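Local structure of methylocystis parvus OBBP MbnE (Methylocystis parvus OBBP, 5ICQ) at residues V95-S103 with Y111-D119; T363-E371 with V551-L562. The protein is a periplasmic binding protein of the methanobactin transport machinery that probably captures methanobactin in the periplasm for import into the cell. One frame throughout, in Å; residues are numbered along the deposited sequence.

Interaction 1: residues V95-S103 with Y111-D119; sequences VFQGLMARS and YPLIAQSID
A101 and Y111 form an antiparallel hydrogen-bonded pair, each nitrogen giving its hydrogen to the other's carbonyl oxygen: A101 N to Y111 O at 2.7 Å, Y111 N to A101 O with the donor tilted 21° from the carbonyl plane. Next to it, M100 and P112 make a non-hydrogen-bonded pair; beyond that, L99 O takes A115 N at 2.8 Å on a lone pair and a weaker, longer bond from L113 N, so one acceptor serves a bend.

Side-chain contacts, mostly between carbon atoms, flank these bonds. M100 lays CB against Y111 O at 3.2 Å and, with CG anti to its own carbonyl carbon (chi1 -62°), runs on along the Y111 backbone. The small S103 puts CB at the Y111 ring edge, 3.7 Å from CE2. L113 spreads over G98 O, its CD2 reaching A101 CB, while I114 CD1 touches Q97 CB at 3.8 Å. Were L113 cut back to an alanine, a gap would probably open between the Q97 amide and A101 CB.

Main-chain bonds thus fix the register, while S224, Y246 and W247 satisfy the Q97 amide from outside the hairpin, and E106 in its turn and L46 N hold the Y111 hydroxyl.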
loop_
_atom_site.group_PDB
_atom_site.type_symbol
_atom_site.label_atom_id
_atom_site.label_comp_id
_atom_site.label_asym_id
_atom_site.label_seq_id
_atom_site.Cartn_x
_atom_site.Cartn_y
_atom_site.Cartn_z
ATOM N N VAL A 95 2.726 -1.999 -20.598
ATOM C CA VAL A 95 2.026 -1.417 -21.741
ATOM C C VAL A 95 1.872 0.090 -21.587
ATOM O O VAL A 95 2.295 0.859 -22.453
ATOM C CB VAL A 95 0.650 -2.091 -21.956
ATOM C CG1 VAL A 95 -0.067 -1.449 -23.126
ATOM C CG2 VAL A 95 0.823 -3.579 -22.209
ATOM N N PHE A 96 1.292 0.534 -20.473
ATOM C CA PHE A 96 1.038 1.952 -20.230
ATOM C C PHE A 96 2.161 2.565 -19.405
ATOM O O PHE A 96 2.498 2.051 -18.333
ATOM C CB PHE A 96 -0.288 2.139 -19.493
ATOM C CG PHE A 96 -1.469 1.565 -20.219
ATOM C CD1 PHE A 96 -1.904 2.124 -21.411
ATOM C CD2 PHE A 96 -2.154 0.485 -19.694
ATOM C CE1 PHE A 96 -3.005 1.610 -22.074
ATOM C CE2 PHE A 96 -3.263 -0.038 -20.346
ATOM C CZ PHE A 96 -3.684 0.519 -21.540
ATOM N N GLN A 97 2.701 3.688 -19.875
ATOM C CA GLN A 97 3.864 4.304 -19.252
ATOM C C GLN A 97 3.537 5.700 -18.747
ATOM O O GLN A 97 2.750 6.426 -19.354
ATOM C CB GLN A 97 5.025 4.435 -20.240
ATOM C CG GLN A 97 5.508 3.147 -20.813
ATOM C CD GLN A 97 6.742 3.386 -21.639
ATOM O OE1 GLN A 97 6.719 4.167 -22.595
ATOM N NE2 GLN A 97 7.839 2.757 -21.251
ATOM N N GLY A 98 4.197 6.095 -17.659
ATOM C CA GLY A 98 4.116 7.464 -17.194
ATOM C C GLY A 98 5.202 8.351 -17.774
ATOM O O GLY A 98 6.094 7.920 -18.506
ATOM N N LEU A 99 5.121 9.635 -17.421
ATOM C CA LEU A 99 6.163 10.575 -17.815
ATOM C C LEU A 99 7.505 10.231 -17.175
ATOM O O LEU A 99 8.563 10.442 -17.783
ATOM C CB LEU A 99 5.743 11.988 -17.436
ATOM C CG LEU A 99 4.650 12.590 -18.307
ATOM C CD1 LEU A 99 4.106 13.869 -17.639
ATOM C CD2 LEU A 99 5.194 12.875 -19.697
ATOM N N MET A 100 7.488 9.727 -15.943
ATOM C CA MET A 100 8.710 9.387 -15.234
ATOM C C MET A 100 8.548 8.011 -14.605
ATOM O O MET A 100 7.431 7.543 -14.369
ATOM C CB MET A 100 9.064 10.444 -14.176
ATOM C CG MET A 100 9.322 11.842 -14.782
ATOM S SD MET A 100 9.813 13.077 -13.541
ATOM C CE MET A 100 11.534 12.614 -13.314
ATOM N N ALA A 101 9.681 7.354 -14.378
ATOM C CA ALA A 101 9.722 5.990 -13.867
ATOM C C ALA A 101 10.139 6.031 -12.405
ATOM O O ALA A 101 11.100 6.717 -12.052
ATOM C CB ALA A 101 10.709 5.139 -14.679
ATOM N N ARG A 102 9.437 5.292 -11.558
ATOM C CA ARG A 102 9.726 5.304 -10.129
ATOM C C ARG A 102 10.800 4.264 -9.810
ATOM O O ARG A 102 10.679 3.102 -10.205
ATOM C CB ARG A 102 8.451 5.013 -9.339
ATOM C CG ARG A 102 8.650 5.054 -7.840
ATOM C CD ARG A 102 7.292 5.031 -7.133
ATOM N NE ARG A 102 7.419 5.242 -5.691
ATOM C CZ ARG A 102 6.383 5.428 -4.876
ATOM N NH1 ARG A 102 5.149 5.442 -5.369
ATOM N NH2 ARG A 102 6.573 5.619 -3.576
ATOM N N SER A 103 11.866 4.683 -9.135
ATOM C CA SER A 103 12.835 3.722 -8.627
ATOM C C SER A 103 12.322 3.154 -7.316
ATOM O O SER A 103 12.077 3.903 -6.362
ATOM C CB SER A 103 14.208 4.346 -8.397
ATOM O OG SER A 103 15.032 3.374 -7.765
ATOM N N TYR A 111 12.480 9.095 -12.060
ATOM C CA TYR A 111 13.559 9.303 -13.012
ATOM C C TYR A 111 12.995 9.335 -14.427
ATOM O O TYR A 111 11.848 8.941 -14.643
ATOM C CB TYR A 111 14.618 8.200 -12.860
ATOM C CG TYR A 111 15.352 8.339 -11.535
ATOM C CD1 TYR A 111 16.377 9.271 -11.382
ATOM C CD2 TYR A 111 14.998 7.558 -10.430
ATOM C CE1 TYR A 111 17.048 9.417 -10.156
ATOM C CE2 TYR A 111 15.667 7.685 -9.204
ATOM C CZ TYR A 111 16.683 8.630 -9.077
ATOM O OH TYR A 111 17.349 8.789 -7.860
ATOM N N PRO A 112 13.745 9.876 -15.397
ATOM C CA PRO A 112 13.154 10.122 -16.724
ATOM C C PRO A 112 12.616 8.861 -17.390
ATOM O O PRO A 112 13.198 7.772 -17.305
ATOM C CB PRO A 112 14.315 10.721 -17.531
ATOM C CG PRO A 112 15.164 11.440 -16.462
ATOM C CD PRO A 112 15.072 10.507 -15.261
ATOM N N LEU A 113 11.482 9.032 -18.069
ATOM C CA LEU A 113 10.925 8.007 -18.942
ATOM C C LEU A 113 10.444 8.731 -20.199
ATOM O O LEU A 113 11.273 9.227 -20.968
ATOM C CB LEU A 113 9.809 7.218 -18.242
ATOM C CG LEU A 113 9.335 5.926 -18.947
ATOM C CD1 LEU A 113 10.513 5.083 -19.497
ATOM C CD2 LEU A 113 8.461 5.078 -18.026
ATOM N N ILE A 114 9.129 8.846 -20.405
ATOM C CA ILE A 114 8.649 9.602 -21.564
ATOM C C ILE A 114 9.110 11.058 -21.484
ATOM O O ILE A 114 9.462 11.670 -22.501
ATOM C CB ILE A 114 7.120 9.488 -21.691
ATOM C CG1 ILE A 114 6.734 8.085 -22.157
ATOM C CG2 ILE A 114 6.574 10.531 -22.678
ATOM C CD1 ILE A 114 5.241 7.787 -22.038
ATOM N N ALA A 115 9.136 11.633 -20.280
ATOM C CA ALA A 115 9.773 12.933 -20.089
ATOM C C ALA A 115 11.266 12.726 -19.870
ATOM O O ALA A 115 11.668 12.020 -18.937
ATOM C CB ALA A 115 9.166 13.679 -18.898
ATOM N N GLN A 116 12.093 13.351 -20.716
ATOM C CA GLN A 116 13.534 13.213 -20.550
ATOM C C GLN A 116 14.090 14.136 -19.472
ATOM O O GLN A 116 15.177 13.865 -18.952
ATOM C CB GLN A 116 14.261 13.450 -21.883
ATOM C CG GLN A 116 14.362 14.883 -22.335
ATOM C CD GLN A 116 15.168 15.012 -23.626
ATOM O OE1 GLN A 116 15.250 14.068 -24.417
ATOM N NE2 GLN A 116 15.777 16.173 -23.834
ATOM N N SER A 117 13.370 15.193 -19.099
ATOM C CA SER A 117 13.805 16.061 -18.009
ATOM C C SER A 117 12.608 16.867 -17.531
ATOM O O SER A 117 11.544 16.863 -18.158
ATOM C CB SER A 117 14.958 16.984 -18.439
ATOM O OG SER A 117 14.504 17.985 -19.337
ATOM N N ILE A 118 12.802 17.561 -16.400
ATOM C CA ILE A 118 11.743 18.350 -15.791
ATOM C C ILE A 118 12.289 19.713 -15.388
ATOM O O ILE A 118 13.482 19.890 -15.121
ATOM C CB ILE A 118 11.102 17.649 -14.570
ATOM C CG1 ILE A 118 12.140 17.393 -13.478
ATOM C CG2 ILE A 118 10.431 16.341 -14.978
ATOM C CD1 ILE A 118 11.514 17.095 -12.140
ATOM N N ASP A 119 11.392 20.698 -15.394
ATOM C CA ASP A 119 11.656 22.032 -14.865
ATOM C C ASP A 119 10.711 22.246 -13.697
ATOM O O ASP A 119 9.494 22.284 -13.887
ATOM C CB ASP A 119 11.431 23.126 -15.908
ATOM C CG ASP A 119 12.513 23.166 -16.956
ATOM O OD1 ASP A 119 12.263 23.750 -18.030
ATOM O OD2 ASP A 119 13.608 22.616 -16.707
#

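Interaction 2: residues T363-E371 with V551-L562; sequences TKSFFDESE and VTAVRAYDRVLL
D558 turns its carboxylate from helix 547-563 into the backbone turn at S365 and F366, and the two oxygens divide the work. D558 OD2 accepts from S365 OG at 2.6 Å, met from above the carboxylate plane, and D558 OD1 takes F366 N at 3.0 Å on its syn side. Aspartate suits the site because, with CG anti to the backbone N (chi1 -165°), its short side chain swings both oxygens to the loop; S374 OG is a further partner of D558 OD2.

The F366 ring stands almost perpendicular to this carboxylate, 87° between planes, with D558 OD1 at its edge. L561 sets CD1 over one face of the ring, a CH-pi contact 4.0 Å from the F366 centroid, while L562 runs antiparallel alongside, its CD2 near F366 CE1. The serine does double duty: S365 OG also accepts from F367 N at 2.9 Å, making an ST turn that presents two consecutive phenylalanines to the helix. F367 is covered on one face by V554 CG1, 16° off the ring normal, and Y557 CD2 approaches F367 CE2.

At the C-terminal end of 363-371, R555 holds E371 O. Its chain, extended from CG to NE, brings the guanidinium side-on, so that R555 NE, at 2.9 Å, and R555 NH2 both grip E371 O, which lies at the edge of the group and in its plane. Arginine suits the place because its flat guanidinium offers two N-H groups side by side to one backbone oxygen, and V551 CG1 lies against the same E371 O at 3.6 Å.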
loop_
_atom_site.group_PDB
_atom_site.type_symbol
_atom_site.label_atom_id
_atom_site.label_comp_id
_atom_site.label_asym_id
_atom_site.label_seq_id
_atom_site.Cartn_x
_atom_site.Cartn_y
_atom_site.Cartn_z
ATOM N N THR A 363 2.177 -6.331 15.191
ATOM C CA THR A 363 2.335 -4.981 14.660
ATOM C C THR A 363 2.403 -3.967 15.803
ATOM O O THR A 363 1.505 -3.909 16.654
ATOM C CB THR A 363 1.185 -4.653 13.710
ATOM O OG1 THR A 363 1.200 -5.596 12.630
ATOM C CG2 THR A 363 1.347 -3.234 13.142
ATOM N N LYS A 364 3.476 -3.171 15.829
ATOM C CA LYS A 364 3.731 -2.271 16.952
ATOM C C LYS A 364 3.661 -0.802 16.578
ATOM O O LYS A 364 3.842 0.051 17.452
ATOM C CB LYS A 364 5.110 -2.574 17.569
ATOM C CG LYS A 364 5.276 -4.026 17.974
ATOM C CD LYS A 364 6.398 -4.227 18.989
ATOM C CE LYS A 364 7.766 -4.173 18.349
ATOM N NZ LYS A 364 8.810 -4.718 19.273
ATOM N N SER A 365 3.401 -0.482 15.314
ATOM C CA SER A 365 3.515 0.881 14.824
ATOM C C SER A 365 2.688 0.979 13.555
ATOM O O SER A 365 2.446 -0.031 12.886
ATOM C CB SER A 365 4.991 1.238 14.559
ATOM O OG SER A 365 5.123 2.366 13.711
ATOM N N PHE A 366 2.234 2.194 13.241
ATOM C CA PHE A 366 1.592 2.399 11.948
ATOM C C PHE A 366 2.583 2.378 10.795
ATOM O O PHE A 366 2.155 2.309 9.642
ATOM C CB PHE A 366 0.800 3.713 11.945
ATOM C CG PHE A 366 -0.485 3.616 12.704
ATOM C CD1 PHE A 366 -0.520 3.851 14.069
ATOM C CD2 PHE A 366 -1.647 3.202 12.057
ATOM C CE1 PHE A 366 -1.718 3.705 14.786
ATOM C CE2 PHE A 366 -2.834 3.073 12.753
ATOM C CZ PHE A 366 -2.869 3.328 14.117
ATOM N N PHE A 367 3.884 2.421 11.079
ATOM C CA PHE A 367 4.929 2.316 10.058
ATOM C C PHE A 367 5.993 1.353 10.578
ATOM O O PHE A 367 7.164 1.695 10.725
ATOM C CB PHE A 367 5.505 3.696 9.725
ATOM C CG PHE A 367 4.465 4.665 9.272
ATOM C CD1 PHE A 367 4.108 4.743 7.932
ATOM C CD2 PHE A 367 3.797 5.460 10.192
ATOM C CE1 PHE A 367 3.122 5.614 7.520
ATOM C CE2 PHE A 367 2.810 6.337 9.784
ATOM C CZ PHE A 367 2.470 6.409 8.447
ATOM N N ASP A 368 5.573 0.118 10.850
ATOM C CA ASP A 368 6.385 -0.793 11.646
ATOM C C ASP A 368 7.587 -1.305 10.852
ATOM O O ASP A 368 7.570 -1.363 9.618
ATOM C CB ASP A 368 5.527 -1.971 12.133
ATOM C CG ASP A 368 6.055 -2.590 13.406
ATOM O OD1 ASP A 368 6.993 -2.029 13.995
ATOM O OD2 ASP A 368 5.520 -3.635 13.830
ATOM N N GLU A 369 8.637 -1.679 11.587
ATOM C CA GLU A 369 9.849 -2.275 11.021
ATOM C C GLU A 369 10.462 -1.384 9.943
ATOM O O GLU A 369 10.791 -1.832 8.842
ATOM C CB GLU A 369 9.556 -3.674 10.472
ATOM C CG GLU A 369 8.994 -4.629 11.504
ATOM C CD GLU A 369 9.192 -6.075 11.091
ATOM O OE1 GLU A 369 8.227 -6.858 11.164
ATOM O OE2 GLU A 369 10.321 -6.423 10.679
ATOM N N SER A 370 10.609 -0.101 10.258
ATOM C CA SER A 370 11.148 0.819 9.267
ATOM C C SER A 370 11.683 2.046 9.978
ATOM O O SER A 370 11.475 2.238 11.182
ATOM C CB SER A 370 10.096 1.202 8.218
ATOM O OG SER A 370 9.380 2.370 8.578
ATOM N N GLU A 371 12.378 2.882 9.202
ATOM C CA GLU A 371 12.942 4.106 9.746
ATOM C C GLU A 371 11.864 5.090 10.175
ATOM O O GLU A 371 12.166 6.020 10.930
ATOM C CB GLU A 371 13.841 4.778 8.707
ATOM C CG GLU A 371 13.046 5.623 7.737
ATOM C CD GLU A 371 13.821 6.027 6.514
ATOM O OE1 GLU A 371 13.217 6.022 5.421
ATOM O OE2 GLU A 371 15.022 6.354 6.638
ATOM N N VAL A 551 11.132 12.239 8.087
ATOM C CA VAL A 551 11.189 11.137 9.046
ATOM C C VAL A 551 10.787 11.621 10.434
ATOM O O VAL A 551 9.999 10.968 11.133
ATOM C CB VAL A 551 12.591 10.499 9.042
ATOM C CG1 VAL A 551 12.741 9.509 10.188
ATOM C CG2 VAL A 551 12.836 9.807 7.709
ATOM N N THR A 552 11.306 12.784 10.844
ATOM C CA THR A 552 10.931 13.375 12.126
ATOM C C THR A 552 9.417 13.498 12.256
ATOM O O THR A 552 8.827 13.086 13.266
ATOM C CB THR A 552 11.597 14.753 12.267
ATOM O OG1 THR A 552 13.018 14.592 12.244
ATOM C CG2 THR A 552 11.206 15.418 13.576
ATOM N N ALA A 553 8.773 14.067 11.236
ATOM C CA ALA A 553 7.336 14.307 11.310
ATOM C C ALA A 553 6.547 13.003 11.344
ATOM O O ALA A 553 5.539 12.905 12.054
ATOM C CB ALA A 553 6.886 15.176 10.130
ATOM N N VAL A 554 6.961 11.999 10.570
ATOM C CA VAL A 554 6.197 10.749 10.552
ATOM C C VAL A 554 6.335 10.018 11.882
ATOM O O VAL A 554 5.368 9.432 12.382
ATOM C CB VAL A 554 6.634 9.857 9.369
ATOM C CG1 VAL A 554 5.876 8.537 9.394
ATOM C CG2 VAL A 554 6.369 10.576 8.061
ATOM N N ARG A 555 7.536 10.013 12.462
ATOM C CA ARG A 555 7.700 9.420 13.790
ATOM C C ARG A 555 6.806 10.110 14.818
ATOM O O ARG A 555 6.136 9.448 15.614
ATOM C CB ARG A 555 9.163 9.487 14.236
ATOM C CG ARG A 555 10.059 8.486 13.541
ATOM C CD ARG A 555 11.494 8.642 13.993
ATOM N NE ARG A 555 12.377 7.745 13.256
ATOM C CZ ARG A 555 13.692 7.662 13.452
ATOM N NH1 ARG A 555 14.279 8.427 14.363
ATOM N NH2 ARG A 555 14.422 6.822 12.726
ATOM N N ALA A 556 6.784 11.445 14.819
ATOM C CA ALA A 556 5.899 12.152 15.747
ATOM C C ALA A 556 4.437 11.835 15.458
ATOM O O ALA A 556 3.631 11.664 16.380
ATOM C CB ALA A 556 6.142 13.660 15.672
ATOM N N TYR A 557 4.074 11.783 14.180
ATOM C CA TYR A 557 2.721 11.399 13.781
ATOM C C TYR A 557 2.361 10.004 14.297
ATOM O O TYR A 557 1.265 9.785 14.832
ATOM C CB TYR A 557 2.646 11.483 12.254
ATOM C CG TYR A 557 1.387 10.969 11.590
ATOM C CD1 TYR A 557 0.145 11.502 11.889
ATOM C CD2 TYR A 557 1.460 9.988 10.614
ATOM C CE1 TYR A 557 -1.004 11.043 11.241
ATOM C CE2 TYR A 557 0.324 9.535 9.954
ATOM C CZ TYR A 557 -0.904 10.065 10.281
ATOM O OH TYR A 557 -2.051 9.611 9.638
ATOM N N ASP A 558 3.282 9.049 14.152
ATOM C CA ASP A 558 3.084 7.698 14.678
ATOM C C ASP A 558 2.767 7.737 16.170
ATOM O O ASP A 558 1.820 7.091 16.633
ATOM C CB ASP A 558 4.347 6.860 14.408
ATOM C CG ASP A 558 4.133 5.347 14.588
ATOM O OD1 ASP A 558 3.031 4.849 14.285
ATOM O OD2 ASP A 558 5.092 4.647 15.017
ATOM N N ARG A 559 3.544 8.516 16.936
ATOM C CA ARG A 559 3.305 8.620 18.377
ATOM C C ARG A 559 1.912 9.147 18.687
ATOM O O ARG A 559 1.269 8.682 19.633
ATOM C CB ARG A 559 4.353 9.523 19.038
ATOM C CG ARG A 559 5.783 9.101 18.708
ATOM C CD ARG A 559 6.836 9.794 19.570
ATOM N NE ARG A 559 8.134 9.638 18.917
ATOM C CZ ARG A 559 9.023 8.708 19.237
ATOM N NH1 ARG A 559 8.723 7.841 20.202
ATOM N NH2 ARG A 559 10.168 8.620 18.571
ATOM N N VAL A 560 1.446 10.144 17.929
ATOM C CA VAL A 560 0.117 10.701 18.191
ATOM C C VAL A 560 -0.968 9.679 17.872
ATOM O O VAL A 560 -1.917 9.499 18.645
ATOM C CB VAL A 560 -0.080 12.005 17.397
ATOM C CG1 VAL A 560 -1.522 12.496 17.519
ATOM C CG2 VAL A 560 0.894 13.097 17.890
ATOM N N LEU A 561 -0.852 8.988 16.736
ATOM C CA LEU A 561 -1.833 7.955 16.404
ATOM C C LEU A 561 -1.861 6.863 17.462
ATOM O O LEU A 561 -2.934 6.451 17.918
ATOM C CB LEU A 561 -1.516 7.344 15.042
ATOM C CG LEU A 561 -1.742 8.210 13.804
ATOM C CD1 LEU A 561 -1.409 7.384 12.550
ATOM C CD2 LEU A 561 -3.194 8.703 13.762
ATOM N N LEU A 562 -0.688 6.349 17.834
ATOM C CA LEU A 562 -0.649 5.262 18.810
ATOM C C LEU A 562 -1.213 5.708 20.151
ATOM O O LEU A 562 -1.870 4.919 20.843
ATOM C CB LEU A 562 0.785 4.749 18.979
ATOM C CG LEU A 562 1.358 4.032 17.756
ATOM C CD1 LEU A 562 2.891 3.830 17.892
ATOM C CD2 LEU A 562 0.668 2.681 17.590
#

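Overall arrangement
From the N terminus, interaction 1 comes first: 95-103 and 111-119 are separated by seven residues, and their contact closes the short loop of the hairpin formed by strands 100-103 and 109-120, within an antiparallel sheet. Interaction 2 opens only later, at the loop 363-371 after strand 361-362, and closes 180 residues further on at helix 547-563, bringing a late helix back against an earlier loop. The two are therefore in series, neither nested nor crossed. The centres of interaction 1 and interaction 2 lie about 31 Å apart, and the nearest atoms of interaction 1 and interaction 2 about 11 Å apart. One is local and sheet-based; the other joins distant parts of the chain beside the mixed sheet that contains strands 361-362 and 567-572.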